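Long-range contacts in uncharacterized protein (Pyrobaculum aerophilum, PDB 2ZYZ), which is a structural subunit of the splicing endonuclease and probably takes part in nucleic acid binding: residues Glu26-Asp31 / Gly95-Tyr100; Leu57-Val62 / Val86-Val91. One frame throughout, in Å; residues are numbered along the deposited sequence.

Contact 1. Residues Glu26-Asp31 / Gly95-Tyr100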
loop_
_atom_site.group_PDB
_atom_site.type_symbol
_atom_site.label_atom_id
_atom_site.label_comp_id
_atom_site.label_asym_id
_atom_site.label_seq_id
_atom_site.Cartn_x
_atom_site.Cartn_y
_atom_site.Cartn_z
ATOM N N GLU C 26 -26.186 3.015 -7.069
ATOM C CA GLU C 26 -27.419 2.537 -6.502
ATOM C C GLU C 26 -27.185 1.558 -5.385
ATOM O O GLU C 26 -27.922 1.530 -4.470
ATOM C CB GLU C 26 -28.392 1.999 -7.532
ATOM C CG GLU C 26 -29.870 2.020 -7.097
ATOM C CD GLU C 26 -30.477 3.395 -6.597
ATOM O OE1 GLU C 26 -30.275 4.471 -7.187
ATOM O OE2 GLU C 26 -31.238 3.375 -5.639
ATOM N N GLN C 27 -26.121 0.788 -5.450
ATOM C CA GLN C 27 -25.797 -0.152 -4.376
ATOM C C GLN C 27 -25.576 0.572 -3.037
ATOM O O GLN C 27 -25.859 0.050 -2.010
ATOM C CB GLN C 27 -24.578 -0.970 -4.736
ATOM C CG GLN C 27 -24.827 -1.990 -5.756
ATOM C CD GLN C 27 -25.651 -3.101 -5.201
ATOM O OE1 GLN C 27 -25.138 -3.954 -4.488
ATOM N NE2 GLN C 27 -26.890 -3.072 -5.449
ATOM N N VAL C 28 -25.032 1.765 -3.103
ATOM C CA VAL C 28 -24.782 2.540 -1.918
ATOM C C VAL C 28 -26.118 3.004 -1.308
ATOM O O VAL C 28 -26.309 2.910 -0.154
ATOM C CB VAL C 28 -23.911 3.739 -2.198
ATOM C CG1 VAL C 28 -23.723 4.608 -0.968
ATOM C CG2 VAL C 28 -22.598 3.316 -2.772
ATOM N N PHE C 29 -27.035 3.459 -2.145
ATOM C CA PHE C 29 -28.335 3.915 -1.667
ATOM C C PHE C 29 -29.074 2.758 -1.011
ATOM O O PHE C 29 -29.582 2.880 0.037
ATOM C CB PHE C 29 -29.165 4.523 -2.792
ATOM C CG PHE C 29 -28.681 5.853 -3.253
ATOM C CD1 PHE C 29 -28.379 6.844 -2.373
ATOM C CD2 PHE C 29 -28.537 6.115 -4.582
ATOM C CE1 PHE C 29 -27.948 8.012 -2.804
ATOM C CE2 PHE C 29 -28.120 7.296 -4.986
ATOM C CZ PHE C 29 -27.812 8.243 -4.101
ATOM N N LYS C 30 -29.059 1.620 -1.656
ATOM C CA LYS C 30 -29.703 0.445 -1.144
ATOM C C LYS C 30 -29.134 0.026 0.178
ATOM O O LYS C 30 -29.863 -0.338 1.046
ATOM C CB LYS C 30 -29.587 -0.737 -2.088
ATOM C CG LYS C 30 -30.281 -0.623 -3.363
ATOM C CD LYS C 30 -30.428 -1.953 -4.001
ATOM C CE LYS C 30 -31.304 -1.919 -5.197
ATOM N NZ LYS C 30 -32.696 -2.021 -4.816
ATOM N N ASP C 31 -27.815 0.063 0.297
ATOM C CA ASP C 31 -27.143 -0.296 1.532
ATOM C C ASP C 31 -27.449 0.640 2.670
ATOM O O ASP C 31 -27.717 0.208 3.716
ATOM C CB ASP C 31 -25.626 -0.457 1.349
ATOM C CG ASP C 31 -24.946 -1.065 2.558
ATOM O OD1 ASP C 31 -25.090 -2.246 2.778
ATOM O OD2 ASP C 31 -24.262 -0.382 3.264
ATOM N N GLY C 95 -20.069 -4.364 -6.509
ATOM C CA GLY C 95 -21.171 -3.781 -5.778
ATOM C C GLY C 95 -21.208 -3.904 -4.251
ATOM O O GLY C 95 -22.202 -3.640 -3.646
ATOM N N THR C 96 -20.104 -4.291 -3.643
ATOM C CA THR C 96 -19.967 -4.360 -2.206
ATOM C C THR C 96 -19.518 -3.004 -1.658
ATOM O O THR C 96 -18.644 -2.411 -2.193
ATOM C CB THR C 96 -18.996 -5.451 -1.791
ATOM O OG1 THR C 96 -19.423 -6.702 -2.275
ATOM C CG2 THR C 96 -18.901 -5.563 -0.350
ATOM N N VAL C 97 -20.149 -2.552 -0.586
ATOM C CA VAL C 97 -19.949 -1.232 -0.075
ATOM C C VAL C 97 -19.299 -1.219 1.309
ATOM O O VAL C 97 -19.718 -1.917 2.164
ATOM C CB VAL C 97 -21.246 -0.421 -0.009
ATOM C CG1 VAL C 97 -20.927 0.986 0.315
ATOM C CG2 VAL C 97 -21.992 -0.498 -1.276
ATOM N N THR C 98 -18.268 -0.424 1.468
ATOM C CA THR C 98 -17.530 -0.274 2.709
ATOM C C THR C 98 -17.392 1.203 3.001
ATOM O O THR C 98 -17.151 1.926 2.117
ATOM C CB THR C 98 -16.101 -0.837 2.539
ATOM O OG1 THR C 98 -16.176 -2.185 2.138
ATOM C CG2 THR C 98 -15.330 -0.786 3.841
ATOM N N TYR C 99 -17.546 1.647 4.239
ATOM C CA TYR C 99 -17.489 3.084 4.548
ATOM C C TYR C 99 -16.292 3.484 5.420
ATOM O O TYR C 99 -15.956 2.797 6.337
ATOM C CB TYR C 99 -18.777 3.604 5.194
ATOM C CG TYR C 99 -20.070 3.193 4.501
ATOM C CD1 TYR C 99 -20.685 2.026 4.808
ATOM C CD2 TYR C 99 -20.637 3.971 3.545
ATOM C CE1 TYR C 99 -21.851 1.666 4.205
ATOM C CE2 TYR C 99 -21.763 3.619 2.938
ATOM C CZ TYR C 99 -22.399 2.473 3.265
ATOM O OH TYR C 99 -23.544 2.117 2.625
ATOM N N TYR C 100 -15.646 4.597 5.085
ATOM C CA TYR C 100 -14.636 5.189 5.910
ATOM C C TYR C 100 -14.978 6.662 6.247
ATOM O O TYR C 100 -15.283 7.401 5.400
ATOM C CB TYR C 100 -13.261 5.110 5.224
ATOM C CG TYR C 100 -12.502 3.822 5.411
ATOM C CD1 TYR C 100 -12.889 2.652 4.798
ATOM C CD2 TYR C 100 -11.393 3.776 6.198
ATOM C CE1 TYR C 100 -12.215 1.504 4.967
ATOM C CE2 TYR C 100 -10.705 2.635 6.363
ATOM C CZ TYR C 100 -11.116 1.484 5.778
ATOM O OH TYR C 100 -10.392 0.359 5.972
HETATM O O HOH W 1 -22.066 -2.374 3.383
#
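Gly95 meets Gln27 at the start of 95-100. The Gly95 carbonyl oxygen lies 3.7 Å from Gln27 CB, and the two CA atoms are 6.0 Å apart. Val97 comes next and points at the helix. Its CG2 touches Val28 CG2 at 4.1 Å, and the two side chains meet at about a right angle. The same methyl lies 4.0 Å from the backbone O of Gln27. The carbonyl of Val97 faces a water, which donates to Val97 O at 2.7 Å and weakly to Asp31 OD2.

Tyr99 makes a direct polar link. Its OH donates to Asp31 OD2 at 2.7 Å, on the anti lone pair of that oxygen. Asp31 OD2 sits at the ring edge, in its plane, while the carboxylate plane is turned 24° from the ring. Asp31 reaches this position with CG anti to its backbone N (chi1 -170°). OD2 also forms a salt bridge with Arg35, which would probably help keep the carboxylate ionised. Val28 CG1 approaches the ring edge on the CE2 side, across the hydroxyl end from OD2.

The axes of helix segment 26-31 and strand segment 97-100 cross at -75° and come within 9.4 Å. Val28 also packs on Val91 of the adjoining strand 86-91, and Tyr99 rests on Val87 and Ala89 there.

Contact 2. Residues Leu57-Val62 / Val86-Val91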
loop_
_atom_site.group_PDB
_atom_site.type_symbol
_atom_site.label_atom_id
_atom_site.label_comp_id
_atom_site.label_asym_id
_atom_site.label_seq_id
_atom_site.Cartn_x
_atom_site.Cartn_y
_atom_site.Cartn_z
ATOM N N LEU C 57 -22.218 13.866 5.093
ATOM C CA LEU C 57 -21.971 14.063 3.713
ATOM C C LEU C 57 -21.245 12.868 3.154
ATOM O O LEU C 57 -20.172 12.586 3.582
ATOM C CB LEU C 57 -21.168 15.324 3.493
ATOM C CG LEU C 57 -20.827 15.764 2.086
ATOM C CD1 LEU C 57 -22.053 16.154 1.369
ATOM C CD2 LEU C 57 -19.873 16.878 2.135
ATOM N N PHE C 58 -21.876 12.181 2.215
ATOM C CA PHE C 58 -21.339 11.003 1.589
ATOM C C PHE C 58 -20.691 11.328 0.252
ATOM O O PHE C 58 -21.240 12.082 -0.524
ATOM C CB PHE C 58 -22.391 9.946 1.390
ATOM C CG PHE C 58 -22.804 9.270 2.632
ATOM C CD1 PHE C 58 -23.757 9.812 3.408
ATOM C CD2 PHE C 58 -22.239 8.077 3.018
ATOM C CE1 PHE C 58 -24.135 9.176 4.558
ATOM C CE2 PHE C 58 -22.609 7.467 4.159
ATOM C CZ PHE C 58 -23.559 8.016 4.923
ATOM N N TYR C 59 -19.567 10.671 -0.008
ATOM C CA TYR C 59 -18.900 10.749 -1.292
ATOM C C TYR C 59 -18.600 9.338 -1.764
ATOM O O TYR C 59 -17.990 8.575 -1.072
ATOM C CB TYR C 59 -17.636 11.595 -1.195
ATOM C CG TYR C 59 -16.871 11.747 -2.469
ATOM C CD1 TYR C 59 -17.461 12.232 -3.584
ATOM C CD2 TYR C 59 -15.556 11.411 -2.542
ATOM C CE1 TYR C 59 -16.792 12.375 -4.716
ATOM C CE2 TYR C 59 -14.875 11.538 -3.700
ATOM C CZ TYR C 59 -15.511 12.024 -4.775
ATOM O OH TYR C 59 -14.846 12.142 -5.895
ATOM N N VAL C 60 -19.053 8.989 -2.950
ATOM C CA VAL C 60 -18.981 7.643 -3.421
ATOM C C VAL C 60 -17.701 7.479 -4.234
ATOM O O VAL C 60 -17.474 8.257 -5.094
ATOM C CB VAL C 60 -20.182 7.287 -4.337
ATOM C CG1 VAL C 60 -19.990 6.008 -4.959
ATOM C CG2 VAL C 60 -21.430 7.298 -3.584
ATOM N N MET C 61 -16.914 6.458 -3.933
ATOM C CA MET C 61 -15.718 6.130 -4.651
ATOM C C MET C 61 -15.783 4.714 -5.176
ATOM O O MET C 61 -15.872 3.801 -4.430
ATOM C CB MET C 61 -14.502 6.288 -3.739
ATOM C CG MET C 61 -14.324 7.670 -3.299
ATOM S SD MET C 61 -12.896 7.982 -2.290
ATOM C CE MET C 61 -11.552 7.672 -3.380
ATOM N N VAL C 62 -15.743 4.570 -6.485
ATOM C CA VAL C 62 -15.730 3.281 -7.139
ATOM C C VAL C 62 -14.319 2.691 -7.346
ATOM O O VAL C 62 -13.444 3.363 -7.734
ATOM C CB VAL C 62 -16.523 3.347 -8.475
ATOM C CG1 VAL C 62 -16.394 2.105 -9.261
ATOM C CG2 VAL C 62 -17.944 3.629 -8.189
ATOM N N VAL C 86 -17.849 13.718 7.065
ATOM C CA VAL C 86 -17.738 13.174 5.709
ATOM C C VAL C 86 -17.483 11.667 5.767
ATOM O O VAL C 86 -16.689 11.217 6.541
ATOM C CB VAL C 86 -16.624 13.873 4.916
ATOM C CG1 VAL C 86 -16.521 13.376 3.515
ATOM C CG2 VAL C 86 -16.843 15.336 4.921
ATOM N N VAL C 87 -18.193 10.921 4.959
ATOM C CA VAL C 87 -18.076 9.484 4.870
ATOM C C VAL C 87 -17.805 9.171 3.417
ATOM O O VAL C 87 -18.497 9.618 2.564
ATOM C CB VAL C 87 -19.347 8.742 5.316
ATOM C CG1 VAL C 87 -19.193 7.268 5.224
ATOM C CG2 VAL C 87 -19.686 9.081 6.715
ATOM N N LEU C 88 -16.766 8.415 3.181
ATOM C CA LEU C 88 -16.463 7.890 1.870
ATOM C C LEU C 88 -17.127 6.542 1.707
ATOM O O LEU C 88 -16.898 5.675 2.447
ATOM C CB LEU C 88 -14.962 7.739 1.679
ATOM C CG LEU C 88 -14.180 9.010 1.863
ATOM C CD1 LEU C 88 -12.707 8.820 1.834
ATOM C CD2 LEU C 88 -14.667 10.122 1.032
ATOM N N ALA C 89 -17.946 6.399 0.693
ATOM C CA ALA C 89 -18.584 5.151 0.458
ATOM C C ALA C 89 -17.807 4.446 -0.634
ATOM O O ALA C 89 -17.876 4.835 -1.729
ATOM C CB ALA C 89 -19.990 5.374 0.011
ATOM N N LEU C 90 -17.106 3.393 -0.284
ATOM C CA LEU C 90 -16.260 2.691 -1.228
ATOM C C LEU C 90 -16.967 1.513 -1.854
ATOM O O LEU C 90 -17.432 0.687 -1.159
ATOM C CB LEU C 90 -15.007 2.196 -0.549
ATOM C CG LEU C 90 -14.298 3.191 0.366
ATOM C CD1 LEU C 90 -13.135 2.609 1.005
ATOM C CD2 LEU C 90 -13.954 4.404 -0.224
ATOM N N VAL C 91 -17.021 1.457 -3.162
ATOM C CA VAL C 91 -17.775 0.413 -3.817
ATOM C C VAL C 91 -16.900 -0.459 -4.694
ATOM O O VAL C 91 -16.166 0.039 -5.494
ATOM C CB VAL C 91 -18.883 0.988 -4.693
ATOM C CG1 VAL C 91 -19.853 -0.081 -5.090
ATOM C CG2 VAL C 91 -19.566 2.070 -4.003
#
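Leu57 O accepts the first of five backbone hydrogen bonds, from Val87 N at 2.9 Å. Tyr59 N then donates to Val87 O, and Ala89 N to Tyr59 O. Met61 N donates to Ala89 O, and Val91 N to Met61 O. The ladder is parallel and pairs Leu57 with Val86 through to Val62 with Val91. CA-H...O contacts run between these bonds, such as Phe58 CA to Val87 O at 3.3 Å.

The pairing closes a beta-alpha-beta unit: strand 55-62, helix 69-81, strand 86-91. The short strand axes are 4.6 Å apart and inclined at 26°. Tyr59 and Val86 both touch Val75 of the connecting helix, on the sheet face that also carries Leu57 and Met61.

The apolar contacts divide between the two faces. On the face of Phe58, Val60 and Val62, the Phe58 ring lies alongside Val87 and points the same way. Its CE2 is 3.6 Å from Val87 CG1, and Val87 CG2 lies over one face of the ring. Farther along, Val60 CG1 meets Val91 CG2 at 4.1 Å.

On the other face, Leu88 CD2 meets the Tyr59 ring at its edge, in plane, 3.9 Å from Tyr59 CD2. With CG anti to its carbonyl carbon (chi1 -57°), Leu88 turns its end towards strand 57-62 and brings CD2 to Tyr59. Met61 uses two parts of its chain: CB touches Leu90 CD2 at 4.0 Å, and SD lies 4.2 Å from Leu88 CD1.

In the fold
The centres of contacts 1 and 2 are 8 Å apart. Both reach the same mixed sheet: contact 1 through its strand 97-104, contact 2 through both of its strands. Strand 86-91 lies between strand 55-62, its parallel partner, and strand 97-104, its antiparallel partner. Both segments of contact 2 come between the two segments of contact 1 in sequence. After helix 23-34 come strands 38-44 and 47-51, then the beta-alpha-beta unit, then strand 97-104. Helix 23-34 packs on one sheet face and helix 69-81 on the other, so the sheet is sandwiched between them. Strand 97-104 is outermost within this chain. Tyr100 pairs antiparallel with a strand of another chain, so the sheet continues across the subunit interface.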